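Local coordinates for protein ElaA (Escherichia coli, PDB 5Z6N), which probably acts as an N-acetyltransferase of the GNAT superfamily, transferring the acetyl group of acetyl coenzyme A to an amine, at residues Gln22-Val27 against Val60-Ile65. Sequence-based numbering, arbitrary orientation.
Sequences QLRCAV and VAYARI
Arg24 and Leu23 of helix 14-31 pack against Tyr62 of strand 59-67, joining the first long helix of the GNAT fold to one face of its central mixed sheet. The axes of the two short segments run nearly perpendicular (97°) and come within 9.9 Å of each other. On the apolar side, Arg24 CD lies obliquely against the phenol ring, 3.5 Å from Tyr62 CE2, and Leu23 CD1 sits more loosely, 4.5 Å from Tyr62 CB. With chi1 at 171°, Tyr62 swings CG away from its own N and beside its carbonyl carbon, which carries the ring off the strand toward the helix, alongside the arginine chain. The polar link is slight: Arg24 NH2 gives Tyr62 OH a weak, strongly bent hydrogen bond of 3.0 Å. Acids outside both segments bind the charged ends. The bend of Arg24 at chi3 turns its guanidinium toward Arg64, yet Asp43 forms salt bridges with both arginines, while Asp38 takes Arg24 NE and Asp40 takes Arg64 NH2; this carboxylate cluster probably offsets the like charges in this buried contact. Ala63, on the other side of the strand, packs with Ile65 on helix 91-106. The two guanidinium planes stand 76° apart, with Arg24 NH1 3.5 Å from Arg64 NH1.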
ATOM      1  N   GLN B  22      -0.632  -4.283   2.676  1.00 16.34           N
ATOM      2  CA  GLN B  22      -2.066  -4.437   2.898  1.00 16.28           C
ATOM      3  C   GLN B  22      -2.392  -4.476   4.382  1.00 18.03           C
ATOM      4  O   GLN B  22      -3.410  -3.927   4.821  1.00 22.60           O
ATOM      5  CB  GLN B  22      -2.560  -5.705   2.202  1.00 19.15           C
ATOM      6  CG  GLN B  22      -3.820  -6.311   2.779  1.00 18.98           C
ATOM      7  CD  GLN B  22      -4.181  -7.634   2.113  1.00 24.14           C
ATOM      8  OE1 GLN B  22      -4.901  -7.658   1.121  1.00 31.52           O
ATOM      9  NE2 GLN B  22      -3.678  -8.734   2.653  1.00 19.52           N
ATOM     10  N   LEU B  23      -1.541  -5.128   5.171  1.00 22.55           N
ATOM     11  CA  LEU B  23      -1.719  -5.154   6.617  1.00 24.06           C
ATOM     12  C   LEU B  23      -1.334  -3.822   7.250  1.00 23.70           C
ATOM     13  O   LEU B  23      -1.973  -3.390   8.218  1.00 17.75           O
ATOM     14  CB  LEU B  23      -0.907  -6.314   7.198  1.00 24.70           C
ATOM     15  CG  LEU B  23      -1.001  -6.746   8.660  1.00 29.15           C
ATOM     16  CD1 LEU B  23       0.012  -5.980   9.474  1.00 28.69           C
ATOM     17  CD2 LEU B  23      -2.410  -6.573   9.218  1.00 13.49           C
ATOM     18  N   ARG B  24      -0.319  -3.148   6.704  1.00 24.61           N
ATOM     19  CA  ARG B  24       0.019  -1.807   7.173  1.00 23.66           C
ATOM     20  C   ARG B  24      -1.105  -0.827   6.871  1.00 28.72           C
ATOM     21  O   ARG B  24      -1.474  -0.007   7.720  1.00 30.63           O
ATOM     22  CB  ARG B  24       1.327  -1.338   6.535  1.00 23.37           C
ATOM     23  CG  ARG B  24       2.578  -1.735   7.300  1.00 22.87           C
ATOM     24  CD  ARG B  24       3.758  -1.875   6.363  1.00 11.18           C
ATOM     25  NE  ARG B  24       4.115  -0.600   5.747  1.00 11.22           N
ATOM     26  CZ  ARG B  24       5.236  -0.392   5.066  1.00 11.26           C
ATOM     27  NH1 ARG B  24       5.482   0.798   4.537  1.00 14.80           N
ATOM     28  NH2 ARG B  24       6.118  -1.370   4.919  1.00 11.25           N
ATOM     29  N   CYS B  25      -1.653  -0.893   5.657  1.00 30.46           N
ATOM     30  CA  CYS B  25      -2.803  -0.066   5.309  1.00 29.80           C
ATOM     31  C   CYS B  25      -3.976  -0.346   6.241  1.00 28.59           C
ATOM     32  O   CYS B  25      -4.627   0.578   6.742  1.00 27.88           O
ATOM     33  CB  CYS B  25      -3.196  -0.317   3.851  1.00 30.36           C
ATOM     34  SG  CYS B  25      -4.423   0.825   3.184  1.00 31.61           S
ATOM     35  N   ALA B  26      -4.240  -1.630   6.502  1.00 26.63           N
ATOM     36  CA  ALA B  26      -5.389  -2.012   7.316  1.00 27.32           C
ATOM     37  C   ALA B  26      -5.289  -1.482   8.742  1.00 27.08           C
ATOM     38  O   ALA B  26      -6.313  -1.289   9.406  1.00 14.80           O
ATOM     39  CB  ALA B  26      -5.528  -3.533   7.332  1.00 24.12           C
ATOM     40  N   VAL B  27      -4.076  -1.233   9.227  1.00 25.64           N
ATOM     41  CA  VAL B  27      -3.888  -0.839  10.619  1.00 25.23           C
ATOM     42  C   VAL B  27      -3.591   0.643  10.803  1.00 24.76           C
ATOM     43  O   VAL B  27      -4.181   1.302  11.669  1.00 18.66           O
ATOM     44  CB  VAL B  27      -2.727  -1.624  11.253  1.00 21.86           C
ATOM     45  CG1 VAL B  27      -2.350  -1.015  12.588  1.00 26.84           C
ATOM     46  CG2 VAL B  27      -3.110  -3.089  11.416  1.00 18.22           C
ATOM     47  N   VAL B  60       0.172 -11.748  10.456  1.00 35.09           N
ATOM     48  CA  VAL B  60      -0.423 -11.330  11.716  1.00 32.65           C
ATOM     49  C   VAL B  60       0.564 -10.575  12.600  1.00 25.06           C
ATOM     50  O   VAL B  60       0.262 -10.305  13.762  1.00 25.34           O
ATOM     51  CB  VAL B  60      -1.017 -12.537  12.468  1.00 28.57           C
ATOM     52  CG1 VAL B  60      -2.083 -13.217  11.614  1.00 29.88           C
ATOM     53  CG2 VAL B  60       0.080 -13.521  12.838  1.00 26.87           C
ATOM     54  N   ALA B  61       1.735 -10.224  12.072  1.00 20.82           N
ATOM     55  CA  ALA B  61       2.743  -9.482  12.817  1.00 14.00           C
ATOM     56  C   ALA B  61       3.780  -8.958  11.839  1.00 14.91           C
ATOM     57  O   ALA B  61       4.138  -9.651  10.884  1.00 21.38           O
ATOM     58  CB  ALA B  61       3.414 -10.356  13.885  1.00 23.41           C
ATOM     59  N   TYR B  62       4.267  -7.742  12.084  1.00 15.37           N
ATOM     60  CA  TYR B  62       5.168  -7.102  11.137  1.00 14.78           C
ATOM     61  C   TYR B  62       5.933  -5.975  11.815  1.00 26.31           C
ATOM     62  O   TYR B  62       5.404  -5.298  12.700  1.00 33.86           O
ATOM     63  CB  TYR B  62       4.404  -6.551   9.924  1.00 17.46           C
ATOM     64  CG  TYR B  62       5.253  -5.691   9.005  1.00 19.04           C
ATOM     65  CD1 TYR B  62       5.961  -6.263   7.968  1.00 15.23           C
ATOM     66  CD2 TYR B  62       5.360  -4.318   9.189  1.00 11.54           C
ATOM     67  CE1 TYR B  62       6.742  -5.509   7.135  1.00 20.37           C
ATOM     68  CE2 TYR B  62       6.141  -3.555   8.363  1.00 11.38           C
ATOM     69  CZ  TYR B  62       6.830  -4.155   7.334  1.00 22.46           C
ATOM     70  OH  TYR B  62       7.615  -3.407   6.492  1.00 28.19           O
ATOM     71  N   ALA B  63       7.173  -5.774  11.369  1.00 26.33           N
ATOM     72  CA  ALA B  63       7.960  -4.600  11.717  1.00 28.78           C
ATOM     73  C   ALA B  63       9.063  -4.445  10.682  1.00 27.25           C
ATOM     74  O   ALA B  63       9.561  -5.433  10.136  1.00 19.91           O
ATOM     75  CB  ALA B  63       8.551  -4.705  13.127  1.00 30.75           C
ATOM     76  N   ARG B  64       9.428  -3.196  10.400  1.00 30.73           N
ATOM     77  CA  ARG B  64      10.489  -2.903   9.452  1.00 28.84           C
ATOM     78  C   ARG B  64      11.620  -2.157  10.148  1.00 28.75           C
ATOM     79  O   ARG B  64      11.421  -1.484  11.168  1.00 20.22           O
ATOM     80  CB  ARG B  64       9.982  -2.090   8.247  1.00 23.92           C
ATOM     81  CG  ARG B  64      10.245  -0.598   8.342  1.00 22.19           C
ATOM     82  CD  ARG B  64       9.749   0.134   7.087  1.00 23.24           C
ATOM     83  NE  ARG B  64       9.513   1.539   7.368  1.00 31.06           N
ATOM     84  CZ  ARG B  64       9.028   2.396   6.477  1.00 30.31           C
ATOM     85  NH1 ARG B  64       8.738   1.987   5.247  1.00 21.27           N
ATOM     86  NH2 ARG B  64       8.834   3.667   6.802  1.00 34.02           N
ATOM     87  N   ILE B  65      12.811  -2.292   9.575  1.00 28.96           N
ATOM     88  CA  ILE B  65      14.046  -1.811  10.172  1.00 26.63           C
ATOM     89  C   ILE B  65      14.761  -0.942   9.148  1.00 26.26           C
ATOM     90  O   ILE B  65      15.108  -1.418   8.060  1.00 22.58           O
ATOM     91  CB  ILE B  65      14.943  -2.978  10.607  1.00 27.86           C
ATOM     92  CG1 ILE B  65      14.191  -3.919  11.551  1.00 22.52           C
ATOM     93  CG2 ILE B  65      16.203  -2.462  11.235  1.00 35.20           C
ATOM     94  CD1 ILE B  65      14.953  -5.183  11.850  1.00 14.19           C
TER